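Local coordinates for DNA mismatch repair protein MutS (Thermus aquaticus, PDB 1EWQ) that binds mismatched DNA and takes part in its repair, with a weak ATPase activity, at residues Val506-Arg509 / Ala510-Gln513; Leu335-Arg338 / Leu339-Arg343. All blocks are in the same frame, centred on the assembly; numbering follows the deposited sequence.

Interaction 1 (Val506-Arg509 / Ala510-Gln513)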
loop_
_atom_site.group_PDB
_atom_site.type_symbol
_atom_site.label_atom_id
_atom_site.label_comp_id
_atom_site.label_asym_id
_atom_site.label_seq_id
_atom_site.Cartn_x
_atom_site.Cartn_y
_atom_site.Cartn_z
ATOM N N VAL C 506 -19.222 37.204 -15.772
ATOM C CA VAL C 506 -18.165 36.805 -16.699
ATOM C C VAL C 506 -18.225 35.290 -16.932
ATOM O O VAL C 506 -18.050 34.815 -18.056
ATOM C CB VAL C 506 -16.773 37.188 -16.144
ATOM C CG1 VAL C 506 -15.679 36.756 -17.111
ATOM C CG2 VAL C 506 -16.709 38.696 -15.918
ATOM N N ARG C 507 -18.481 34.541 -15.865
ATOM C CA ARG C 507 -18.571 33.090 -15.956
ATOM C C ARG C 507 -19.699 32.709 -16.910
ATOM O O ARG C 507 -19.542 31.825 -17.753
ATOM C CB ARG C 507 -18.837 32.496 -14.576
ATOM C CG ARG C 507 -18.994 30.985 -14.570
ATOM C CD ARG C 507 -20.031 30.592 -13.532
ATOM N NE ARG C 507 -19.457 29.989 -12.346
ATOM C CZ ARG C 507 -20.153 29.710 -11.248
ATOM N NH1 ARG C 507 -21.451 29.992 -11.188
ATOM N NH2 ARG C 507 -19.557 29.130 -10.216
ATOM N N GLU C 508 -20.836 33.386 -16.769
ATOM C CA GLU C 508 -21.988 33.132 -17.629
ATOM C C GLU C 508 -21.625 33.401 -19.094
ATOM O O GLU C 508 -22.100 32.710 -19.987
ATOM C CB GLU C 508 -23.161 34.017 -17.202
ATOM C CG GLU C 508 -24.447 33.793 -17.977
ATOM C CD GLU C 508 -24.984 32.383 -17.826
ATOM O OE1 GLU C 508 -24.982 31.856 -16.690
ATOM O OE2 GLU C 508 -25.418 31.805 -18.847
ATOM N N ARG C 509 -20.785 34.403 -19.334
ATOM C CA ARG C 509 -20.353 34.726 -20.692
ATOM C C ARG C 509 -19.605 33.521 -21.263
ATOM O O ARG C 509 -19.763 33.170 -22.440
ATOM C CB ARG C 509 -19.414 35.944 -20.699
ATOM C CG ARG C 509 -20.066 37.298 -20.380
ATOM C CD ARG C 509 -20.622 37.979 -21.634
ATOM N NE ARG C 509 -21.771 37.265 -22.192
ATOM C CZ ARG C 509 -22.107 37.271 -23.482
ATOM N NH1 ARG C 509 -21.382 37.957 -24.366
ATOM N NH2 ARG C 509 -23.165 36.578 -23.891
ATOM N N ALA C 510 -18.789 32.894 -20.422
ATOM C CA ALA C 510 -18.011 31.733 -20.831
ATOM C C ALA C 510 -18.923 30.534 -21.024
ATOM O O ALA C 510 -18.780 29.782 -21.992
ATOM C CB ALA C 510 -16.941 31.408 -19.781
ATOM N N LYS C 511 -19.862 30.369 -20.099
ATOM C CA LYS C 511 -20.795 29.257 -20.152
ATOM C C LYS C 511 -21.581 29.199 -21.470
ATOM O O LYS C 511 -21.886 28.114 -21.971
ATOM C CB LYS C 511 -21.748 29.330 -18.961
ATOM C CG LYS C 511 -22.787 28.226 -18.923
ATOM C CD LYS C 511 -23.717 28.364 -17.719
ATOM C CE LYS C 511 -24.846 27.344 -17.779
ATOM N NZ LYS C 511 -25.676 27.328 -16.533
ATOM N N ARG C 512 -21.892 30.357 -22.046
ATOM C CA ARG C 512 -22.635 30.384 -23.296
ATOM C C ARG C 512 -21.860 29.780 -24.463
ATOM O O ARG C 512 -22.447 29.417 -25.478
ATOM C CB ARG C 512 -23.054 31.815 -23.618
ATOM C CG ARG C 512 -24.230 32.257 -22.771
ATOM C CD ARG C 512 -24.419 33.758 -22.764
ATOM N NE ARG C 512 -25.541 34.115 -21.897
ATOM C CZ ARG C 512 -25.631 35.256 -21.219
ATOM N NH1 ARG C 512 -24.657 36.160 -21.308
ATOM N NH2 ARG C 512 -26.692 35.489 -20.452
ATOM N N GLN C 513 -20.545 29.659 -24.305
ATOM C CA GLN C 513 -19.700 29.083 -25.343
ATOM C C GLN C 513 -19.313 27.643 -25.014
ATOM O O GLN C 513 -18.411 27.080 -25.635
ATOM C CB GLN C 513 -18.421 29.906 -25.512
ATOM C CG GLN C 513 -18.649 31.346 -25.961
ATOM C CD GLN C 513 -19.552 31.432 -27.173
ATOM O OE1 GLN C 513 -19.374 30.690 -28.139
ATOM N NE2 GLN C 513 -20.527 32.333 -27.129
HETATM O O HOH W 1 -26.546 29.793 -16.871
HETATM O O HOH W 2 -20.435 34.262 -24.801
#
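Arg512 reaches back over Glu508 and Arg509 near the C-terminal end of helix 479-511, one of the long helices of MutS domain III, just before the chain passes into helix 514-540 with Gln513 as its N-cap residue. With CG set beside the backbone N (chi1 -76°), the Arg512 side chain runs back along the helix surface. CB lies near the carbonyl oxygens of Arg509 and Glu508, and Arg512 CG comes to 3.5 Å from Glu508 O, the same oxygen that accepts the backbone bond from Arg512 N. Arg512 CD then meets Arg509 NH2 at 3.3 Å. Next, Arg512 NE passes Glu508 OE2, 3.8 Å off; this is a long salt bridge of charges alone, since the oxygen stands well out of the guanidinium plane. Farther out, Glu508 CG covers the centre of one face of the Arg512 guanidinium, 3.7 Å above its plane. Arg512 NH1 ends 3.0 Å from Arg509 NH2, two donors of like charge with their guanidinium planes 60° apart. Acidic partners probably make this approach tolerable: Glu508 attends Arg512, while Arg509 NH1 is salt-bridged to Glu381 of helix 376-385.

Glu508 can serve two neighbours because its chain bends at chi2 (61°). Its OE1 receives a bond from a water, which in turn accepts one from Lys511 NZ, so the two charges are joined through solvent while Glu508 OE1 and Lys511 NZ remain 4.6 Å apart. On the buried side, Val506 packs against helix 376-385, and the methyl of Ala510 faces Leu349 and Leu352 of helix 346-366. A second water links the backbone of Arg509 to the N-cap residue Gln513: it donates to Arg509 O at 2.7 Å and accepts from Gln513 NE2 at 3.0 Å.

Interaction 2 (Leu335-Arg338 / Leu339-Arg343)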
loop_
_atom_site.group_PDB
_atom_site.type_symbol
_atom_site.label_atom_id
_atom_site.label_comp_id
_atom_site.label_asym_id
_atom_site.label_seq_id
_atom_site.Cartn_x
_atom_site.Cartn_y
_atom_site.Cartn_z
ATOM N N LEU C 335 -13.701 21.421 -18.615
ATOM C CA LEU C 335 -13.913 22.821 -18.271
ATOM C C LEU C 335 -15.327 23.213 -18.739
ATOM O O LEU C 335 -16.062 23.921 -18.043
ATOM C CB LEU C 335 -12.845 23.673 -18.965
ATOM C CG LEU C 335 -12.471 25.034 -18.376
ATOM C CD1 LEU C 335 -13.644 26.010 -18.479
ATOM C CD2 LEU C 335 -12.055 24.834 -16.924
ATOM N N ALA C 336 -15.711 22.729 -19.915
ATOM C CA ALA C 336 -17.036 23.006 -20.455
ATOM C C ALA C 336 -18.120 22.452 -19.523
ATOM O O ALA C 336 -19.113 23.131 -19.236
ATOM C CB ALA C 336 -17.169 22.381 -21.840
ATOM N N THR C 337 -17.906 21.222 -19.053
ATOM C CA THR C 337 -18.832 20.537 -18.152
ATOM C C THR C 337 -19.005 21.292 -16.837
ATOM O O THR C 337 -20.127 21.441 -16.340
ATOM C CB THR C 337 -18.352 19.093 -17.832
ATOM O OG1 THR C 337 -18.197 18.351 -19.050
ATOM C CG2 THR C 337 -19.361 18.376 -16.938
ATOM N N ARG C 338 -17.899 21.761 -16.261
ATOM C CA ARG C 338 -17.983 22.505 -15.012
ATOM C C ARG C 338 -18.740 23.808 -15.268
ATOM O O ARG C 338 -19.530 24.250 -14.433
ATOM C CB ARG C 338 -16.583 22.789 -14.450
ATOM C CG ARG C 338 -15.886 21.542 -13.910
ATOM C CD ARG C 338 -14.506 21.827 -13.340
ATOM N NE ARG C 338 -14.535 22.595 -12.101
ATOM C CZ ARG C 338 -15.017 22.160 -10.932
ATOM N NH1 ARG C 338 -15.533 20.940 -10.813
ATOM N NH2 ARG C 338 -14.967 22.953 -9.863
ATOM N N LEU C 339 -18.500 24.416 -16.427
ATOM C CA LEU C 339 -19.192 25.641 -16.791
ATOM C C LEU C 339 -20.693 25.375 -16.868
ATOM O O LEU C 339 -21.487 26.090 -16.257
ATOM C CB LEU C 339 -18.695 26.169 -18.145
ATOM C CG LEU C 339 -17.417 27.023 -18.153
ATOM C CD1 LEU C 339 -16.910 27.212 -19.570
ATOM C CD2 LEU C 339 -17.711 28.372 -17.492
ATOM N N GLU C 340 -21.071 24.339 -17.618
ATOM C CA GLU C 340 -22.480 23.993 -17.798
ATOM C C GLU C 340 -23.169 23.645 -16.482
ATOM O O GLU C 340 -24.359 23.908 -16.321
ATOM C CB GLU C 340 -22.635 22.807 -18.771
ATOM C CG GLU C 340 -22.098 23.058 -20.175
ATOM C CD GLU C 340 -21.944 21.781 -20.991
ATOM O OE1 GLU C 340 -21.798 20.698 -20.388
ATOM O OE2 GLU C 340 -21.945 21.862 -22.237
ATOM N N LEU C 341 -22.424 23.054 -15.552
ATOM C CA LEU C 341 -22.971 22.658 -14.259
ATOM C C LEU C 341 -22.923 23.758 -13.197
ATOM O O LEU C 341 -23.285 23.521 -12.051
ATOM C CB LEU C 341 -22.234 21.417 -13.731
ATOM C CG LEU C 341 -22.526 20.105 -14.464
ATOM C CD1 LEU C 341 -21.620 18.987 -13.964
ATOM C CD2 LEU C 341 -23.987 19.750 -14.262
ATOM N N GLY C 342 -22.464 24.948 -13.574
ATOM C CA GLY C 342 -22.389 26.045 -12.624
ATOM C C GLY C 342 -21.353 25.890 -11.521
ATOM O O GLY C 342 -21.523 26.440 -10.427
ATOM N N ARG C 343 -20.279 25.149 -11.804
ATOM C CA ARG C 343 -19.204 24.933 -10.846
ATOM C C ARG C 343 -17.883 25.602 -11.224
ATOM O O ARG C 343 -16.951 25.607 -10.421
ATOM C CB ARG C 343 -18.920 23.450 -10.685
ATOM C CG ARG C 343 -20.039 22.633 -10.139
ATOM C CD ARG C 343 -19.512 21.253 -9.849
ATOM N NE ARG C 343 -20.531 20.368 -9.305
ATOM C CZ ARG C 343 -20.282 19.483 -8.349
ATOM N NH1 ARG C 343 -19.054 19.393 -7.855
ATOM N NH2 ARG C 343 -21.248 18.689 -7.896
#
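Arg338 and Arg343 are tied together by the Schellman motif that closes helix 332-340 within MutS domain III. Its backbone bonds are the outer one, Arg343 N to Arg338 O at 2.9 Å, and the inner one, Gly342 N to Leu339 O at 3.1 Å. The reversal needs the positive phi of Gly342 (69°), which glycine adopts readily. In the preceding turn, Leu339, Glu340 and Leu341 give regular helical bonds to Leu335, Ala336 and Thr337.

Apolar contacts follow the same spacing. Leu335 CD1 meets Leu339 CD1 at 3.6 Å, the two side chains slanting across each other, and Leu339 also packs on Leu517 of helix 514-540. Thr337 and Leu341 lie side by side, pointing the same way, with Thr337 CG2 against Leu341 CD1 at 3.8 Å. Thr337 OG1 stands beside the backbone N (chi1 -57°), with CG2 anti to it; the hydroxyl bonds mainly with Ser151 O, Glu333 O also lying within hydrogen-bonding range.

Glu340 and Arg343 offer carbon atoms to the contact, while their charged ends, and Arg338 NE, find partners elsewhere. Glu340 CG rests 3.1 Å from Ala336 O, its carboxylate salt-bridged to Arg518. Arg338 NE pairs with Asp348, and Arg343 NH2 bonds to Gln232 O. The two arginines cross at about a right angle, and Arg343 CB sits 3.9 Å above one face of the Arg338 guanidinium, toward its rim.

Interaction 2 comes first along the chain, at the end of helix 332-340, and interaction 1 follows well over a hundred residues later near the end of helix 479-511. Despite that separation their centres are only 10 Å apart, and both belong to MutS domain III, away from the predicted ATP-binding loop, their nearest atoms about 19 Å (interaction 1) and 20 Å (interaction 2) from the bound DNA. They pack directly: Ala510 CB lies 3.9 Å from Leu339 CD2, and the Lys511 chain passes Leu339 O. Helix 514-540, which follows interaction 1, also covers Leu339 and Ala336. Two helix ends distant in sequence thus meet within the helical body of the domain.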